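PDB 5JM6: aminopeptidase-like protein from Chaetomium thermophilum, which probably acts as a zinc-dependent aminopeptidase of the M18 family, assembled as a dodecamer and linked to the Cvt pathway of selective autophagy. Local coordinates for residues His408-Val420 against Val472-Met484. Residues are numbered along the deposited sequence; the frame is centred on the assembly and turned at random.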
ATOM      1  N   HIS A 408      10.093  36.585 -14.595  1.00 42.93           N
ATOM      2  CA  HIS A 408      10.076  35.841 -15.853  1.00 42.75           C
ATOM      3  C   HIS A 408       8.698  35.382 -16.375  1.00 43.31           C
ATOM      4  O   HIS A 408       8.621  34.407 -17.120  1.00 44.65           O
ATOM      5  CB  HIS A 408      11.075  34.703 -15.732  1.00 43.29           C
ATOM      6  CG  HIS A 408      12.428  35.180 -15.299  1.00 45.21           C
ATOM      7  ND1 HIS A 408      12.718  35.483 -13.986  1.00 45.74           N
ATOM      8  CD2 HIS A 408      13.544  35.478 -16.007  1.00 45.31           C
ATOM      9  CE1 HIS A 408      13.965  35.909 -13.897  1.00 42.00           C
ATOM     10  NE2 HIS A 408      14.489  35.916 -15.109  1.00 41.80           N
ATOM     11  N   SER A 409       7.614  35.978 -15.884  1.00 37.13           N
ATOM     12  CA  SER A 409       6.260  35.547 -16.253  1.00 39.45           C
ATOM     13  C   SER A 409       5.467  36.663 -16.940  1.00 39.22           C
ATOM     14  O   SER A 409       4.888  37.521 -16.275  1.00 45.52           O
ATOM     15  CB  SER A 409       5.503  35.054 -15.019  1.00 43.67           C
ATOM     16  OG  SER A 409       6.147  33.930 -14.445  1.00 46.92           O
ATOM     17  N   PRO A 410       5.464  36.663 -18.285  1.00 39.35           N
ATOM     18  CA  PRO A 410       4.989  37.789 -19.100  1.00 39.52           C
ATOM     19  C   PRO A 410       3.493  38.076 -19.004  1.00 38.93           C
ATOM     20  O   PRO A 410       2.683  37.180 -18.759  1.00 36.24           O
ATOM     21  CB  PRO A 410       5.346  37.363 -20.533  1.00 40.03           C
ATOM     22  CG  PRO A 410       6.273  36.192 -20.389  1.00 38.93           C
ATOM     23  CD  PRO A 410       5.863  35.523 -19.124  1.00 43.35           C
ATOM     24  N   ARG A 411       3.140  39.333 -19.214  1.00 35.95           N
ATOM     25  CA  ARG A 411       1.767  39.805 -19.163  1.00 37.49           C
ATOM     26  C   ARG A 411       1.128  39.912 -20.534  1.00 36.49           C
ATOM     27  O   ARG A 411       1.806  39.856 -21.548  1.00 45.75           O
ATOM     28  CB  ARG A 411       1.729  41.176 -18.501  1.00 37.44           C
ATOM     29  CG  ARG A 411       2.562  41.270 -17.244  1.00 43.40           C
ATOM     30  CD  ARG A 411       1.799  40.775 -16.035  1.00 41.54           C
ATOM     31  NE  ARG A 411       1.396  41.867 -15.165  1.00 44.58           N
ATOM     32  CZ  ARG A 411       1.942  42.106 -13.982  1.00 50.44           C
ATOM     33  NH1 ARG A 411       2.901  41.320 -13.531  1.00 52.67           N
ATOM     34  NH2 ARG A 411       1.523  43.119 -13.245  1.00 53.24           N
ATOM     35  N   LEU A 412      -0.188  40.059 -20.560  1.00 32.21           N
ATOM     36  CA  LEU A 412      -0.911  40.234 -21.811  1.00 36.33           C
ATOM     37  C   LEU A 412      -0.948  41.711 -22.174  1.00 36.49           C
ATOM     38  O   LEU A 412      -0.945  42.570 -21.292  1.00 35.09           O
ATOM     39  CB  LEU A 412      -2.329  39.676 -21.718  1.00 28.51           C
ATOM     40  CG  LEU A 412      -2.485  38.172 -21.513  1.00 30.00           C
ATOM     41  CD1 LEU A 412      -3.955  37.794 -21.569  1.00 29.91           C
ATOM     42  CD2 LEU A 412      -1.684  37.403 -22.552  1.00 28.93           C
ATOM     43  N   ASN A 413      -0.937  41.988 -23.476  1.00 35.46           N
ATOM     44  CA  ASN A 413      -1.008  43.350 -24.005  1.00 35.22           C
ATOM     45  C   ASN A 413       0.157  44.222 -23.549  1.00 32.75           C
ATOM     46  O   ASN A 413      -0.023  45.374 -23.154  1.00 32.04           O
ATOM     47  CB  ASN A 413      -2.340  44.004 -23.625  1.00 32.52           C
ATOM     48  CG  ASN A 413      -3.513  43.415 -24.383  1.00 40.19           C
ATOM     49  OD1 ASN A 413      -3.335  42.775 -25.420  1.00 35.20           O
ATOM     50  ND2 ASN A 413      -4.719  43.631 -23.874  1.00 41.81           N
ATOM     51  N   VAL A 414       1.356  43.663 -23.629  1.00 37.74           N
ATOM     52  CA  VAL A 414       2.572  44.371 -23.257  1.00 33.51           C
ATOM     53  C   VAL A 414       3.560  44.298 -24.412  1.00 35.05           C
ATOM     54  O   VAL A 414       4.001  45.319 -24.940  1.00 30.08           O
ATOM     55  CB  VAL A 414       3.195  43.795 -21.973  1.00 32.67           C
ATOM     56  CG1 VAL A 414       4.619  44.283 -21.800  1.00 30.22           C
ATOM     57  CG2 VAL A 414       2.354  44.181 -20.768  1.00 38.20           C
ATOM     58  N   GLY A 415       3.926  43.081 -24.783  1.00 34.63           N
ATOM     59  CA  GLY A 415       4.838  42.886 -25.885  1.00 37.60           C
ATOM     60  C   GLY A 415       5.357  41.471 -25.908  1.00 36.51           C
ATOM     61  O   GLY A 415       4.927  40.617 -25.132  1.00 36.94           O
ATOM     62  N   VAL A 416       6.301  41.231 -26.802  1.00 35.54           N
ATOM     63  CA  VAL A 416       6.826  39.900 -27.007  1.00 33.85           C
ATOM     64  C   VAL A 416       7.791  39.495 -25.892  1.00 37.30           C
ATOM     65  O   VAL A 416       8.500  40.332 -25.331  1.00 36.36           O
ATOM     66  CB  VAL A 416       7.514  39.816 -28.367  1.00 26.96           C
ATOM     67  CG1 VAL A 416       7.761  38.403 -28.709  1.00 36.47           C
ATOM     68  CG2 VAL A 416       6.622  40.429 -29.430  1.00 32.13           C
ATOM     69  N   ALA A 417       7.798  38.207 -25.566  1.00 31.33           N
ATOM     70  CA  ALA A 417       8.680  37.677 -24.538  1.00 34.09           C
ATOM     71  C   ALA A 417       9.898  37.006 -25.156  1.00 36.61           C
ATOM     72  O   ALA A 417       9.776  36.224 -26.099  1.00 40.13           O
ATOM     73  CB  ALA A 417       7.930  36.690 -23.654  1.00 35.68           C
ATOM     74  N   LEU A 418      11.075  37.320 -24.625  1.00 38.95           N
ATOM     75  CA  LEU A 418      12.277  36.590 -24.993  1.00 37.53           C
ATOM     76  C   LEU A 418      12.368  35.372 -24.086  1.00 39.18           C
ATOM     77  O   LEU A 418      12.481  35.498 -22.866  1.00 38.28           O
ATOM     78  CB  LEU A 418      13.528  37.466 -24.871  1.00 35.99           C
ATOM     79  CG  LEU A 418      13.865  38.446 -26.004  1.00 33.54           C
ATOM     80  CD1 LEU A 418      12.682  39.316 -26.396  1.00 35.52           C
ATOM     81  CD2 LEU A 418      15.042  39.319 -25.611  1.00 39.12           C
ATOM     82  N   CYS A 419      12.304  34.194 -24.694  1.00 42.40           N
ATOM     83  CA  CYS A 419      12.272  32.944 -23.953  1.00 43.29           C
ATOM     84  C   CYS A 419      13.693  32.459 -23.691  1.00 42.93           C
ATOM     85  O   CYS A 419      14.486  32.313 -24.619  1.00 41.78           O
ATOM     86  CB  CYS A 419      11.472  31.893 -24.729  1.00 48.03           C
ATOM     87  SG  CYS A 419      10.681  30.624 -23.719  1.00 68.90           S
ATOM     88  N   VAL A 420      14.011  32.228 -22.420  1.00 48.65           N
ATOM     89  CA  VAL A 420      15.346  31.798 -22.013  1.00 46.79           C
ATOM     90  C   VAL A 420      15.265  30.495 -21.222  1.00 53.59           C
ATOM     91  O   VAL A 420      14.304  30.270 -20.487  1.00 56.84           O
ATOM     92  CB  VAL A 420      16.052  32.877 -21.154  1.00 43.46           C
ATOM     93  CG1 VAL A 420      17.500  32.490 -20.874  1.00 47.54           C
ATOM     94  CG2 VAL A 420      15.987  34.234 -21.837  1.00 42.96           C
ATOM     95  N   VAL A 472      23.459  29.944 -37.676  1.00 37.76           N
ATOM     96  CA  VAL A 472      23.043  31.339 -37.653  1.00 34.81           C
ATOM     97  C   VAL A 472      22.779  31.782 -36.223  1.00 45.49           C
ATOM     98  O   VAL A 472      22.266  31.020 -35.406  1.00 39.66           O
ATOM     99  CB  VAL A 472      21.778  31.557 -38.520  1.00 38.59           C
ATOM    100  CG1 VAL A 472      21.232  32.969 -38.369  1.00 40.10           C
ATOM    101  CG2 VAL A 472      22.086  31.264 -39.976  1.00 45.70           C
ATOM    102  N   LYS A 473      23.161  33.012 -35.924  1.00 43.90           N
ATOM    103  CA  LYS A 473      22.894  33.609 -34.635  1.00 40.45           C
ATOM    104  C   LYS A 473      21.372  33.666 -34.449  1.00 43.04           C
ATOM    105  O   LYS A 473      20.643  33.961 -35.396  1.00 46.03           O
ATOM    106  CB  LYS A 473      23.570  34.975 -34.600  1.00 41.65           C
ATOM    107  CG  LYS A 473      24.207  35.361 -33.315  1.00 45.46           C
ATOM    108  CD  LYS A 473      24.181  34.258 -32.309  1.00 60.13           C
ATOM    109  CE  LYS A 473      24.111  34.859 -30.923  1.00 68.36           C
ATOM    110  NZ  LYS A 473      25.394  35.455 -30.497  1.00 60.09           N
ATOM    111  N   ALA A 474      20.882  33.339 -33.257  1.00 40.17           N
ATOM    112  CA  ALA A 474      19.451  33.088 -33.100  1.00 40.32           C
ATOM    113  C   ALA A 474      18.912  33.358 -31.698  1.00 45.44           C
ATOM    114  O   ALA A 474      19.664  33.406 -30.724  1.00 47.74           O
ATOM    115  CB  ALA A 474      19.139  31.648 -33.503  1.00 36.67           C
ATOM    116  N   ALA A 475      17.596  33.524 -31.611  1.00 45.07           N
ATOM    117  CA  ALA A 475      16.907  33.680 -30.336  1.00 40.07           C
ATOM    118  C   ALA A 475      15.526  33.048 -30.405  1.00 43.32           C
ATOM    119  O   ALA A 475      14.925  32.975 -31.479  1.00 44.27           O
ATOM    120  CB  ALA A 475      16.796  35.146 -29.963  1.00 35.71           C
ATOM    121  N   ASP A 476      15.024  32.582 -29.266  1.00 46.15           N
ATOM    122  CA  ASP A 476      13.633  32.159 -29.197  1.00 46.66           C
ATOM    123  C   ASP A 476      12.763  33.255 -28.621  1.00 45.35           C
ATOM    124  O   ASP A 476      13.032  33.807 -27.554  1.00 42.07           O
ATOM    125  CB  ASP A 476      13.446  30.882 -28.382  1.00 45.01           C
ATOM    126  CG  ASP A 476      13.694  29.639 -29.200  1.00 57.30           C
ATOM    127  OD1 ASP A 476      14.834  29.429 -29.647  1.00 63.95           O
ATOM    128  OD2 ASP A 476      12.715  28.920 -29.481  1.00 63.55           O
ATOM    129  N   VAL A 477      11.694  33.534 -29.345  1.00 43.51           N
ATOM    130  CA  VAL A 477      10.876  34.700 -29.115  1.00 41.82           C
ATOM    131  C   VAL A 477       9.418  34.267 -29.131  1.00 45.85           C
ATOM    132  O   VAL A 477       9.035  33.420 -29.932  1.00 47.97           O
ATOM    133  CB  VAL A 477      11.176  35.763 -30.191  1.00 39.34           C
ATOM    134  CG1 VAL A 477      10.073  36.749 -30.322  1.00 40.38           C
ATOM    135  CG2 VAL A 477      12.490  36.464 -29.885  1.00 42.60           C
ATOM    136  N   GLY A 478       8.604  34.812 -28.237  1.00 38.88           N
ATOM    137  CA  GLY A 478       7.209  34.434 -28.253  1.00 44.82           C
ATOM    138  C   GLY A 478       6.229  35.450 -27.727  1.00 42.62           C
ATOM    139  O   GLY A 478       6.536  36.267 -26.860  1.00 42.74           O
ATOM    140  N   ILE A 479       5.017  35.364 -28.260  1.00 39.96           N
ATOM    141  CA  ILE A 479       3.905  36.175 -27.808  1.00 41.90           C
ATOM    142  C   ILE A 479       3.218  35.399 -26.695  1.00 42.13           C
ATOM    143  O   ILE A 479       2.920  34.216 -26.860  1.00 43.52           O
ATOM    144  CB  ILE A 479       2.932  36.488 -28.962  1.00 39.21           C
ATOM    145  CG1 ILE A 479       3.689  37.145 -30.121  1.00 40.10           C
ATOM    146  CG2 ILE A 479       1.791  37.373 -28.488  1.00 36.67           C
ATOM    147  CD1 ILE A 479       2.826  37.469 -31.319  1.00 38.51           C
ATOM    148  N   PRO A 480       2.995  36.049 -25.545  1.00 34.53           N
ATOM    149  CA  PRO A 480       2.463  35.335 -24.381  1.00 36.28           C
ATOM    150  C   PRO A 480       1.034  34.851 -24.585  1.00 35.83           C
ATOM    151  O   PRO A 480       0.247  35.486 -25.289  1.00 38.88           O
ATOM    152  CB  PRO A 480       2.533  36.382 -23.267  1.00 38.62           C
ATOM    153  CG  PRO A 480       2.485  37.683 -23.976  1.00 39.66           C
ATOM    154  CD  PRO A 480       3.229  37.474 -25.258  1.00 35.37           C
ATOM    155  N   GLN A 481       0.716  33.717 -23.970  1.00 37.59           N
ATOM    156  CA  GLN A 481      -0.580  33.082 -24.138  1.00 37.52           C
ATOM    157  C   GLN A 481      -0.956  32.247 -22.916  1.00 40.83           C
ATOM    158  O   GLN A 481      -0.089  31.688 -22.243  1.00 42.05           O
ATOM    159  CB  GLN A 481      -0.571  32.210 -25.396  1.00 39.69           C
ATOM    160  CG  GLN A 481      -1.468  30.990 -25.334  1.00 40.00           C
ATOM    161  CD  GLN A 481      -1.249  30.057 -26.497  1.00 48.03           C
ATOM    162  OE1 GLN A 481      -0.334  30.249 -27.292  1.00 51.31           O
ATOM    163  NE2 GLN A 481      -2.092  29.040 -26.606  1.00 46.51           N
ATOM    164  N   LEU A 482      -2.255  32.165 -22.644  1.00 39.51           N
ATOM    165  CA  LEU A 482      -2.785  31.275 -21.622  1.00 36.84           C
ATOM    166  C   LEU A 482      -3.433  30.053 -22.262  1.00 36.52           C
ATOM    167  O   LEU A 482      -3.903  30.116 -23.399  1.00 37.98           O
ATOM    168  CB  LEU A 482      -3.798  32.001 -20.737  1.00 34.90           C
ATOM    169  CG  LEU A 482      -3.189  32.847 -19.622  1.00 37.06           C
ATOM    170  CD1 LEU A 482      -4.253  33.304 -18.636  1.00 35.32           C
ATOM    171  CD2 LEU A 482      -2.098  32.058 -18.915  1.00 37.84           C
ATOM    172  N   SER A 483      -3.409  28.936 -21.538  1.00 38.14           N
ATOM    173  CA  SER A 483      -4.079  27.705 -21.953  1.00 37.30           C
ATOM    174  C   SER A 483      -3.555  27.183 -23.286  1.00 37.82           C
ATOM    175  O   SER A 483      -4.329  26.822 -24.173  1.00 39.25           O
ATOM    176  CB  SER A 483      -5.593  27.920 -22.033  1.00 38.35           C
ATOM    177  OG  SER A 483      -6.105  28.379 -20.795  1.00 46.42           O
ATOM    178  N   MET A 484      -2.233  27.146 -23.415  1.00 37.56           N
ATOM    179  CA  MET A 484      -1.588  26.606 -24.603  1.00 40.63           C
ATOM    180  C   MET A 484      -1.967  25.142 -24.803  1.00 41.56           C
ATOM    181  O   MET A 484      -2.030  24.381 -23.836  1.00 44.67           O
ATOM    182  CB  MET A 484      -0.071  26.761 -24.495  1.00 47.40           C
ATOM    183  CG  MET A 484       0.698  26.327 -25.726  1.00 52.17           C
ATOM    184  SD  MET A 484       2.476  26.549 -25.519  1.00 55.76           S
ATOM    185  CE  MET A 484       2.568  28.309 -25.199  1.00 48.65           C
TER
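Ala417 and Gly478 form an antiparallel hydrogen-bonded pair: Ala417 N donates to Gly478 O (2.7 Å), and Gly478 N returns a bond to Ala417 O (2.8 Å), both close to straight at 163°. Two residues on, Cys419 N reaches Asp476 O over 3.0 Å, less directly, the donor tilted 31° from the carbonyl plane. Between these bonds sits the non-hydrogen-bonded pair Leu418 and Val477, where Val477 CA turns its hydrogen to Ala417 O.

The bonds join the short strand 417-419 to strand 473-481 in the large mixed sheet of the M18 metallopeptidase fold. Strand 473-481 is thereby held between 417-419 and 386-394, the strand carrying the zinc ligand Asp391. The side chain of Asp476 lies about 9 Å from a bound zinc ion, near the dinuclear site but not a ligand of it. Strand 448-450, on the far side of 417-419, shares backbone hydrogen bonds with Val416 and Leu418.

Apolar contact is made by Val416 and Val477, whose side chains cross at about a right angle; Val477 shares its sheet face with Leu418. Each valine directs its CG1 anti to the backbone N (chi1 -167° in Val416), and these two methyls meet. Val416 CG2 faces Ile479 CG1 at a looser 4.5 Å.

Farther along, the ring of Pro480 fits into the bend of 410-415. Its CB packs on Pro410 CB (4.0 Å), CG lies 3.3 Å from Arg411 O, and CD lies near Gly415 O, which accepts a hydrogen bond from Gln448 NE2. Leu412 comes in from another side, its CD2 3.9 Å from Pro480 O and looser against Pro480 CB. The same bend faces a neighbouring subunit, where Arg411 makes a salt bridge to Asp235 and Leu412 packs on Ile231.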